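Local coordinates for protein arginyl-tRNA synthetase, putative (Plasmodium falciparum, PDB 5JLD) that probably attaches L-arginine to its cognate tRNA at the expense of ATP, as a class I aminoacyl-tRNA synthetase, at residues K15-N20 / E79-E84; I115-N120 / L520-I525; S506-Y511 / N561-S566; N171-N176 / L339-V344. One frame throughout, in Å; residues are numbered along the deposited sequence.

Contact 1: K15-N20 / E79-E84; sequences KTIFQN and ETIFEE
In the N-terminal domain of this arginyl-tRNA synthetase, helix 10-25 packs against the corner where the chain enters strand 82-86, and one branched side chain, Ile17, carries the contact from the helix side. A type I beta turn from Glu79 to Phe82 gathers the receiving side chains, so that Glu79, Ile81 and Phe82 all start out toward the helix. Ile17 meets Glu79 and Phe82 from the opposite direction. Its two arms share the work: with CG1 anti to the carbonyl carbon (chi1 -69°), CD1 reaches 3.7 Å from Glu79 CD, while Ile17 CG2 lies obliquely against the Phe82 ring, 3.9 Å from CE2, and also touches Glu79 CG. The Glu79 chain is bent at chi2 (-67°), which turns a face of its carboxylate over Ile17 CD1. No hydrogen bond crosses here; the acidic residue contributes its aliphatic part and that face. Ile81 adds a looser touch, its CD1 standing 4.3 Å from Ile17 CD1. Around this pair, Ile77 touches both Ile17 and Phe82, and Phe82 also rests on Ile14 of the same helix and on Val95 of strand 93-97, the antiparallel neighbour of outermost strand 82-86 in the four-stranded sheet.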
# COMPACT_ATOMS: atom_id res chain seq x y z
N LYS A 15 -22.64 -5.31 8.25
CA LYS A 15 -22.58 -6.71 7.82
C LYS A 15 -23.09 -7.61 8.93
O LYS A 15 -23.90 -8.50 8.68
CB LYS A 15 -21.15 -7.13 7.42
CG LYS A 15 -21.09 -8.53 6.84
CD LYS A 15 -19.66 -9.06 6.70
CE LYS A 15 -19.65 -10.59 6.57
NZ LYS A 15 -20.45 -11.26 7.66
N THR A 16 -22.63 -7.36 10.15
CA THR A 16 -23.10 -8.14 11.30
C THR A 16 -24.62 -7.97 11.53
O THR A 16 -25.34 -8.96 11.72
CB THR A 16 -22.35 -7.75 12.58
OG1 THR A 16 -20.96 -8.08 12.43
CG2 THR A 16 -22.92 -8.50 13.79
N ILE A 17 -25.10 -6.73 11.51
CA ILE A 17 -26.55 -6.53 11.67
C ILE A 17 -27.39 -7.36 10.65
O ILE A 17 -28.35 -8.09 11.01
CB ILE A 17 -26.88 -5.02 11.57
CG1 ILE A 17 -26.33 -4.30 12.81
CG2 ILE A 17 -28.41 -4.77 11.35
CD1 ILE A 17 -26.33 -2.81 12.70
N PHE A 18 -26.98 -7.31 9.38
CA PHE A 18 -27.69 -8.09 8.37
C PHE A 18 -27.54 -9.60 8.55
O PHE A 18 -28.51 -10.36 8.37
CB PHE A 18 -27.23 -7.69 6.97
CG PHE A 18 -27.92 -6.47 6.45
CD1 PHE A 18 -29.11 -6.58 5.74
CD2 PHE A 18 -27.39 -5.20 6.69
CE1 PHE A 18 -29.76 -5.45 5.27
CE2 PHE A 18 -28.04 -4.06 6.23
CZ PHE A 18 -29.22 -4.19 5.51
N GLN A 19 -26.33 -10.04 8.91
CA GLN A 19 -26.06 -11.45 9.18
C GLN A 19 -27.00 -11.99 10.26
O GLN A 19 -27.59 -13.07 10.12
CB GLN A 19 -24.59 -11.66 9.61
CG GLN A 19 -24.17 -13.13 9.72
CD GLN A 19 -24.24 -13.85 8.39
OE1 GLN A 19 -23.50 -13.54 7.46
NE2 GLN A 19 -25.15 -14.82 8.29
N ASN A 20 -27.14 -11.22 11.34
CA ASN A 20 -28.03 -11.67 12.41
C ASN A 20 -29.47 -11.71 11.92
O ASN A 20 -30.20 -12.67 12.22
CB ASN A 20 -27.91 -10.77 13.65
CG ASN A 20 -26.50 -10.81 14.29
OD1 ASN A 20 -25.67 -11.64 13.94
ND2 ASN A 20 -26.26 -9.91 15.24
N GLU A 79 -32.69 -1.10 14.35
CA GLU A 79 -31.50 -0.30 14.61
C GLU A 79 -31.78 1.20 14.55
O GLU A 79 -32.20 1.72 13.50
CB GLU A 79 -30.37 -0.63 13.61
CG GLU A 79 -29.97 -2.10 13.55
CD GLU A 79 -29.29 -2.55 14.83
OE1 GLU A 79 -28.78 -1.69 15.56
OE2 GLU A 79 -29.31 -3.77 15.11
N THR A 80 -31.53 1.90 15.65
CA THR A 80 -31.77 3.33 15.66
C THR A 80 -30.71 4.07 14.85
O THR A 80 -30.91 5.23 14.49
CB THR A 80 -31.79 3.91 17.09
OG1 THR A 80 -30.53 3.68 17.73
CG2 THR A 80 -32.90 3.25 17.92
N ILE A 81 -29.59 3.42 14.55
CA ILE A 81 -28.54 4.10 13.78
C ILE A 81 -28.88 4.18 12.30
O ILE A 81 -28.24 4.90 11.54
CB ILE A 81 -27.18 3.41 13.95
CG1 ILE A 81 -27.19 2.03 13.30
CG2 ILE A 81 -26.82 3.32 15.44
CD1 ILE A 81 -25.82 1.42 13.20
N PHE A 82 -29.89 3.42 11.89
CA PHE A 82 -30.41 3.51 10.54
C PHE A 82 -31.50 4.57 10.48
O PHE A 82 -32.54 4.43 11.12
CB PHE A 82 -30.97 2.16 10.08
CG PHE A 82 -29.94 1.10 9.92
CD1 PHE A 82 -28.62 1.44 9.65
CD2 PHE A 82 -30.28 -0.24 10.03
CE1 PHE A 82 -27.65 0.46 9.50
CE2 PHE A 82 -29.32 -1.23 9.88
CZ PHE A 82 -28.00 -0.87 9.61
N GLU A 83 -31.26 5.64 9.74
CA GLU A 83 -32.28 6.66 9.53
C GLU A 83 -33.35 6.12 8.59
O GLU A 83 -34.53 6.47 8.69
CB GLU A 83 -31.68 7.94 8.97
CG GLU A 83 -32.69 8.90 8.34
CD GLU A 83 -32.00 9.95 7.49
OE1 GLU A 83 -31.30 10.81 8.07
OE2 GLU A 83 -32.15 9.90 6.25
N GLU A 84 -32.92 5.25 7.69
CA GLU A 84 -33.81 4.67 6.71
C GLU A 84 -33.29 3.30 6.28
O GLU A 84 -32.08 3.08 6.19
CB GLU A 84 -33.95 5.61 5.51
CG GLU A 84 -34.34 4.94 4.21
CD GLU A 84 -34.38 5.93 3.06
OE1 GLU A 84 -34.52 7.14 3.33
OE2 GLU A 84 -34.23 5.50 1.89

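Contact 2: I115-N120 / L520-I525; sequences IDISIN and LKFPDI
The Phe522 ring receives two isoleucines obliquely, Ile117 and Ile119, each presenting a single methyl group. Ile117 CG2 stands 4.0 Å from Phe522 CE2, and Ile119 CD1 is 4.0 Å from Phe522 CD2, so the two methyls flank the CD2-CE2 edge from opposite sides of the ring plane. Elsewhere round that ring, Phe526 meets it edge-to-face and Tyr541 at planes about 35° apart. The other cyclic group, the Pro523 pyrrolidine, touches only Ile119 of the two isoleucines: CD1 lies 3.9 Å from Pro523 CA and 4.1 Å from its CG. Ile119 thus wedges its terminal methyl between consecutive residues near the beginning of helix 522-532. This is a seam between domains, joining an extended chain of the catalytic region to a helix of the DALR anticodon-binding region. There Ser118 points away from the helix, whereas the isoleucines before and after it point toward it. With CG anti to its own nitrogen (chi1 -164°), Phe522 swings its ring out toward the two isoleucines and crosses Ile117 at about a right angle. The contact is apolar and buried; Leu577 and Cys581 of helix 564-584 touch Phe522, while Leu168 packs on Ile119 and Met7 on Pro523.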
# COMPACT_ATOMS: atom_id res chain seq x y z
N ILE A 115 -7.85 16.45 17.81
CA ILE A 115 -8.32 15.35 16.97
C ILE A 115 -7.33 14.18 16.88
O ILE A 115 -6.19 14.36 16.46
CB ILE A 115 -8.62 15.85 15.56
CG1 ILE A 115 -9.83 16.79 15.60
CG2 ILE A 115 -8.91 14.68 14.64
CD1 ILE A 115 -9.96 17.61 14.36
N ASP A 116 -7.79 12.99 17.25
CA ASP A 116 -6.96 11.79 17.14
C ASP A 116 -7.65 10.69 16.32
O ASP A 116 -8.52 9.97 16.82
CB ASP A 116 -6.62 11.26 18.53
CG ASP A 116 -5.71 10.03 18.49
OD1 ASP A 116 -4.93 9.89 17.52
OD2 ASP A 116 -5.77 9.21 19.43
N ILE A 117 -7.25 10.56 15.05
CA ILE A 117 -7.75 9.51 14.17
C ILE A 117 -6.96 8.21 14.36
O ILE A 117 -5.77 8.15 14.05
CB ILE A 117 -7.69 9.93 12.69
CG1 ILE A 117 -8.53 11.18 12.45
CG2 ILE A 117 -8.16 8.80 11.80
CD1 ILE A 117 -8.20 11.89 11.15
N SER A 118 -7.63 7.17 14.85
CA SER A 118 -6.96 5.92 15.22
C SER A 118 -7.83 4.73 14.85
O SER A 118 -9.06 4.82 14.86
CB SER A 118 -6.67 5.88 16.72
OG SER A 118 -6.29 7.16 17.18
N ILE A 119 -7.18 3.62 14.53
CA ILE A 119 -7.90 2.43 14.09
C ILE A 119 -7.26 1.20 14.69
O ILE A 119 -6.10 0.90 14.42
CB ILE A 119 -7.92 2.29 12.55
CG1 ILE A 119 -8.78 3.37 11.90
CG2 ILE A 119 -8.42 0.89 12.12
CD1 ILE A 119 -8.71 3.31 10.34
N ASN A 120 -8.00 0.49 15.52
CA ASN A 120 -7.51 -0.77 16.04
C ASN A 120 -7.67 -1.87 15.02
O ASN A 120 -8.78 -2.17 14.57
CB ASN A 120 -8.25 -1.15 17.32
CG ASN A 120 -7.52 -2.23 18.08
OD1 ASN A 120 -7.39 -3.36 17.59
ND2 ASN A 120 -7.00 -1.88 19.26
N LEU A 520 -16.37 8.85 8.13
CA LEU A 520 -16.52 7.63 8.92
C LEU A 520 -16.32 6.35 8.10
O LEU A 520 -16.28 5.25 8.66
CB LEU A 520 -17.89 7.60 9.61
CG LEU A 520 -18.11 8.70 10.65
CD1 LEU A 520 -19.58 8.76 11.04
CD2 LEU A 520 -17.19 8.49 11.87
N LYS A 521 -16.20 6.48 6.77
CA LYS A 521 -15.89 5.31 5.93
C LYS A 521 -14.42 4.88 5.99
O LYS A 521 -14.07 3.80 5.51
CB LYS A 521 -16.25 5.59 4.48
CG LYS A 521 -17.76 5.68 4.18
CD LYS A 521 -17.97 5.78 2.67
CE LYS A 521 -19.44 5.84 2.32
NZ LYS A 521 -19.59 5.95 0.83
N PHE A 522 -13.56 5.73 6.55
CA PHE A 522 -12.11 5.53 6.55
C PHE A 522 -11.69 4.09 6.95
O PHE A 522 -10.94 3.47 6.22
CB PHE A 522 -11.46 6.59 7.47
CG PHE A 522 -9.97 6.75 7.28
CD1 PHE A 522 -9.42 6.86 6.02
CD2 PHE A 522 -9.12 6.81 8.38
CE1 PHE A 522 -8.04 7.02 5.84
CE2 PHE A 522 -7.74 6.98 8.22
CZ PHE A 522 -7.20 7.08 6.94
N PRO A 523 -12.24 3.54 8.05
CA PRO A 523 -11.84 2.17 8.40
C PRO A 523 -12.15 1.11 7.34
O PRO A 523 -11.43 0.10 7.28
CB PRO A 523 -12.65 1.89 9.68
CG PRO A 523 -12.85 3.26 10.28
CD PRO A 523 -13.12 4.13 9.09
N ASP A 524 -13.19 1.32 6.53
CA ASP A 524 -13.54 0.38 5.47
C ASP A 524 -12.37 0.22 4.49
O ASP A 524 -12.11 -0.88 3.97
CB ASP A 524 -14.79 0.84 4.69
CG ASP A 524 -16.04 1.02 5.57
OD1 ASP A 524 -16.05 0.67 6.77
OD2 ASP A 524 -17.04 1.51 5.05
N ILE A 525 -11.67 1.32 4.24
CA ILE A 525 -10.53 1.33 3.32
C ILE A 525 -9.45 0.35 3.80
O ILE A 525 -8.91 -0.44 3.02
CB ILE A 525 -9.92 2.73 3.17
CG1 ILE A 525 -10.98 3.75 2.70
CG2 ILE A 525 -8.73 2.70 2.22
CD1 ILE A 525 -11.54 3.42 1.32

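Contact 3: S506-Y511 / N561-S566; sequences SLTSIY and NENEKS
Ser506 meets the start of helix 564-584 mainly through its backbone, which is gripped at both polar atoms by side chains of the other segment. Its amide donates a nearly straight hydrogen bond to Ser566 OG, 2.8 Å from Ser506 N with an angle of 166° at the hydrogen. Its carbonyl accepts from Asn563: ND2 lies 2.9 Å from Ser506 O, in the carbonyl plane on a lone pair, and the oxygen lies close to the plane of the asparagine amide. This second bond is more bent, at 141°. The ND2 bond sets the rotation of the asparagine amide, and the two bonds together hold the extended residue against the start of the helix. Both gripping groups, Ser566 OG and Asn563 CG (chi1 -153°), stand anti to their own backbone nitrogens, which carries them out toward the loop. Asn563 occupies the N-cap position, yet its side chain is spent across the contact and makes no capping bond. The Ser506 hydroxyl turns elsewhere, to the carbonyl of Glu504, although Ser506 CB still rests 3.8 Å from Asn563 OD1. Leu507 is the centre of an inverse gamma turn. Thr508 then comes at Asn563 from the opposite direction, its OG1 4.1 Å from Asn563 ND2. Ser509 caps helix 510-520, its OG accepting from Tyr511 N at 2.9 Å. Within the DALR region the contact thus joins the lead-in of helix 510-520 to the start of helix 564-584, while Leu507 packs on Ile102 and Leu106 of helix 99-108.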
# COMPACT_ATOMS: atom_id res chain seq x y z
N SER A 506 -23.17 19.79 14.42
CA SER A 506 -24.53 19.57 13.95
C SER A 506 -24.58 19.50 12.43
O SER A 506 -24.35 20.49 11.72
CB SER A 506 -25.48 20.66 14.46
OG SER A 506 -25.30 20.87 15.84
N LEU A 507 -24.91 18.31 11.94
CA LEU A 507 -24.95 18.04 10.52
C LEU A 507 -26.35 18.33 10.00
O LEU A 507 -27.21 17.45 9.94
CB LEU A 507 -24.52 16.60 10.27
CG LEU A 507 -23.25 16.24 11.07
CD1 LEU A 507 -22.84 14.80 10.87
CD2 LEU A 507 -22.09 17.18 10.73
N THR A 508 -26.56 19.58 9.61
CA THR A 508 -27.88 20.10 9.28
C THR A 508 -28.19 20.00 7.79
O THR A 508 -29.35 19.97 7.39
CB THR A 508 -28.01 21.58 9.74
OG1 THR A 508 -27.00 22.38 9.11
CG2 THR A 508 -27.83 21.69 11.24
N SER A 509 -27.14 19.94 6.97
CA SER A 509 -27.35 19.85 5.53
C SER A 509 -26.99 18.47 5.02
O SER A 509 -26.21 17.72 5.64
CB SER A 509 -26.54 20.91 4.79
OG SER A 509 -26.25 20.49 3.47
N ILE A 510 -27.55 18.12 3.87
CA ILE A 510 -27.20 16.86 3.23
C ILE A 510 -25.68 16.80 2.96
O ILE A 510 -25.10 15.71 2.92
CB ILE A 510 -27.97 16.67 1.91
CG1 ILE A 510 -27.75 15.25 1.37
CG2 ILE A 510 -27.57 17.72 0.89
CD1 ILE A 510 -28.06 14.16 2.38
N TYR A 511 -25.04 17.96 2.84
CA TYR A 511 -23.62 18.01 2.51
C TYR A 511 -22.75 17.73 3.73
O TYR A 511 -21.67 17.13 3.62
CB TYR A 511 -23.27 19.37 1.89
CG TYR A 511 -24.07 19.68 0.65
CD1 TYR A 511 -23.85 18.98 -0.53
CD2 TYR A 511 -25.06 20.65 0.67
CE1 TYR A 511 -24.60 19.25 -1.66
CE2 TYR A 511 -25.81 20.92 -0.46
CZ TYR A 511 -25.58 20.22 -1.62
OH TYR A 511 -26.32 20.50 -2.75
N ASN A 561 -24.06 32.79 10.75
CA ASN A 561 -23.05 32.34 11.72
C ASN A 561 -23.56 31.33 12.75
O ASN A 561 -22.79 30.89 13.59
CB ASN A 561 -22.44 33.55 12.45
CG ASN A 561 -23.45 34.32 13.31
OD1 ASN A 561 -24.62 33.93 13.49
ND2 ASN A 561 -22.99 35.43 13.87
N GLU A 562 -24.84 30.97 12.67
CA GLU A 562 -25.45 30.15 13.72
C GLU A 562 -24.76 28.81 13.93
O GLU A 562 -24.55 28.40 15.05
CB GLU A 562 -26.93 29.92 13.42
CG GLU A 562 -27.78 31.17 13.62
CD GLU A 562 -29.25 30.87 13.55
OE1 GLU A 562 -29.73 30.13 14.44
OE2 GLU A 562 -29.92 31.36 12.61
N ASN A 563 -24.41 28.14 12.85
CA ASN A 563 -23.75 26.85 12.97
C ASN A 563 -22.28 26.90 12.52
O ASN A 563 -21.66 25.87 12.20
CB ASN A 563 -24.51 25.79 12.19
CG ASN A 563 -24.32 24.40 12.75
OD1 ASN A 563 -24.30 24.22 13.97
ND2 ASN A 563 -24.12 23.42 11.88
N GLU A 564 -21.72 28.10 12.52
CA GLU A 564 -20.34 28.38 12.13
C GLU A 564 -19.30 27.51 12.86
O GLU A 564 -18.44 26.88 12.22
CB GLU A 564 -20.05 29.87 12.35
CG GLU A 564 -18.62 30.22 12.63
CD GLU A 564 -18.39 31.72 12.62
OE1 GLU A 564 -19.28 32.47 13.08
OE2 GLU A 564 -17.32 32.16 12.13
N LYS A 565 -19.39 27.46 14.19
CA LYS A 565 -18.43 26.68 14.97
C LYS A 565 -18.41 25.19 14.56
O LYS A 565 -17.34 24.62 14.32
CB LYS A 565 -18.71 26.84 16.46
CG LYS A 565 -18.35 28.24 16.98
CD LYS A 565 -18.72 28.41 18.45
CE LYS A 565 -18.10 29.66 19.04
NZ LYS A 565 -18.23 29.71 20.53
N SER A 566 -19.59 24.58 14.45
CA SER A 566 -19.69 23.21 13.95
C SER A 566 -19.04 23.04 12.57
O SER A 566 -18.31 22.07 12.34
CB SER A 566 -21.15 22.76 13.87
OG SER A 566 -21.24 21.45 13.32

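Contact 4: N171-N176 / L339-V344; sequences NTHRVN and LNCNCV
His173 lays one face of its imidazole beneath the Leu339 side chain, whose CD1 sits over the ring with ND1 as its nearest atom, 4.4 Å away. Cys341 comes at the same ring obliquely: its sulfur is 4.4 Å from His173 CD2 and 5.2 Å from the ring centroid, a direction 47° off the ring normal, which makes a loose sulfur-aromatic contact. The imidazole reaches both residues because CG stands anti to the carbonyl carbon (chi1 -60°) and the ring is turned about a quarter round at chi2 (-90°). A water closes the polar side. It lies at the edge of the imidazole, in the ring plane, 2.8 Å from His173 NE2, and donates a hydrogen bond to the backbone carbonyl of Leu339, with its oxygen 2.7 Å from Leu339 O. The histidine is therefore tied to the second segment by a bridging solvent molecule and not by any direct hydrogen bond. Strand 171-176 and, after the loop that holds Leu339 and Cys341, strand 343-349 belong to the five-stranded parallel sheet of the class I catalytic domain, a Rossmann-type nucleotide-binding fold, where strand 133-137 runs between them. The contact accordingly reaches across that middle strand: Leu135 touches His173, Leu339 and Cys341 alike, and His173 shares backbone hydrogen bonds with Val134 and Val136. The loop leads out of helix 326-337, and Asn340, with positive phi, is its first residue to leave helical geometry. Tyr334 and Arg335 of that helix pack on Leu339 and Cys341 respectively.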
# COMPACT_ATOMS: atom_id res chain seq x y z
N ASN A 171 4.00 -4.22 13.92
CA ASN A 171 5.44 -4.43 13.80
C ASN A 171 5.77 -4.76 12.33
O ASN A 171 5.46 -5.84 11.82
CB ASN A 171 5.92 -5.55 14.74
CG ASN A 171 7.44 -5.75 14.70
OD1 ASN A 171 8.21 -4.78 14.67
ND2 ASN A 171 7.88 -7.01 14.70
N THR A 172 6.40 -3.81 11.65
CA THR A 172 6.50 -3.93 10.19
C THR A 172 7.95 -3.95 9.72
O THR A 172 8.71 -3.04 10.05
CB THR A 172 5.76 -2.76 9.52
OG1 THR A 172 4.45 -2.68 10.08
CG2 THR A 172 5.64 -2.97 8.03
N HIS A 173 8.34 -5.00 9.00
CA HIS A 173 9.72 -5.11 8.50
C HIS A 173 9.79 -4.57 7.08
O HIS A 173 9.21 -5.14 6.16
CB HIS A 173 10.24 -6.56 8.51
CG HIS A 173 10.25 -7.22 9.85
ND1 HIS A 173 11.34 -7.17 10.70
CD2 HIS A 173 9.32 -7.98 10.49
CE1 HIS A 173 11.08 -7.85 11.80
NE2 HIS A 173 9.86 -8.35 11.69
N ARG A 174 10.51 -3.46 6.91
CA ARG A 174 10.79 -2.91 5.59
C ARG A 174 12.06 -3.55 4.99
O ARG A 174 13.18 -3.25 5.42
CB ARG A 174 10.95 -1.40 5.68
CG ARG A 174 9.74 -0.71 6.28
CD ARG A 174 10.10 0.68 6.77
NE ARG A 174 8.90 1.51 6.80
CZ ARG A 174 8.56 2.34 5.83
NH1 ARG A 174 9.33 2.41 4.75
NH2 ARG A 174 7.44 3.06 5.91
N VAL A 175 11.88 -4.41 3.99
CA VAL A 175 13.00 -5.21 3.51
C VAL A 175 13.28 -5.03 2.02
O VAL A 175 12.43 -5.23 1.17
CB VAL A 175 12.77 -6.70 3.80
CG1 VAL A 175 13.89 -7.54 3.18
CG2 VAL A 175 12.73 -6.93 5.31
N ASN A 176 14.52 -4.66 1.73
CA ASN A 176 14.98 -4.50 0.37
C ASN A 176 15.89 -5.66 -0.05
O ASN A 176 17.04 -5.69 0.35
CB ASN A 176 15.72 -3.16 0.24
CG ASN A 176 15.95 -2.74 -1.19
OD1 ASN A 176 15.63 -3.48 -2.13
ND2 ASN A 176 16.47 -1.54 -1.38
N LEU A 339 12.14 -14.72 11.77
CA LEU A 339 11.48 -13.45 12.06
C LEU A 339 10.04 -13.67 12.55
O LEU A 339 9.38 -12.73 12.96
CB LEU A 339 11.46 -12.55 10.82
CG LEU A 339 12.83 -12.07 10.33
CD1 LEU A 339 12.63 -11.07 9.19
CD2 LEU A 339 13.64 -11.44 11.48
N ASN A 340 9.58 -14.92 12.50
CA ASN A 340 8.23 -15.26 12.95
C ASN A 340 7.14 -14.43 12.28
O ASN A 340 6.17 -14.01 12.92
CB ASN A 340 8.15 -15.13 14.48
CG ASN A 340 9.05 -16.15 15.20
OD1 ASN A 340 8.76 -17.34 15.17
ND2 ASN A 340 10.15 -15.68 15.81
N CYS A 341 7.30 -14.21 10.98
CA CYS A 341 6.34 -13.40 10.22
C CYS A 341 4.96 -14.05 10.15
O CYS A 341 4.83 -15.26 9.92
CB CYS A 341 6.87 -13.15 8.80
SG CYS A 341 8.18 -11.90 8.72
N ASN A 342 3.94 -13.23 10.34
CA ASN A 342 2.55 -13.67 10.22
C ASN A 342 1.97 -13.27 8.88
O ASN A 342 1.00 -13.86 8.39
CB ASN A 342 1.74 -13.11 11.37
CG ASN A 342 2.32 -13.50 12.71
OD1 ASN A 342 2.84 -12.65 13.45
ND2 ASN A 342 2.28 -14.79 13.02
N CYS A 343 2.60 -12.29 8.25
CA CYS A 343 2.20 -11.88 6.93
C CYS A 343 3.44 -11.44 6.14
O CYS A 343 4.26 -10.67 6.62
CB CYS A 343 1.16 -10.75 7.02
SG CYS A 343 0.64 -10.05 5.44
N VAL A 344 3.58 -11.97 4.93
CA VAL A 344 4.69 -11.59 4.06
C VAL A 344 4.19 -11.16 2.71
O VAL A 344 3.53 -11.91 1.98
CB VAL A 344 5.72 -12.72 3.85
CG1 VAL A 344 6.91 -12.20 3.05
CG2 VAL A 344 6.17 -13.30 5.18
O HOH W 1 9.61 -10.22 13.80

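In the fold
From the N terminus, contact 1 closes first, folding helix 10-25 onto strand 82-86 within the N-terminal domain before contact 2 opens. Contact 2 spans about four hundred residues, tying the beginning of the catalytic region to helix 522-532 of the anticodon-binding region. Contact 4 forms wholly within that long loop, bridging over the central strand of the parallel sheet. Contact 3 joins the lead-in of helix 510-520 to the start of helix 564-584 in the anticodon-binding region; it starts before contact 2 has closed and ends after it, so these two cross. Contacts 2 and 3 have centres about 22 Å apart; contacts 3 and 4, about 45 Å between centres, lie on opposite sides of the chain's centre.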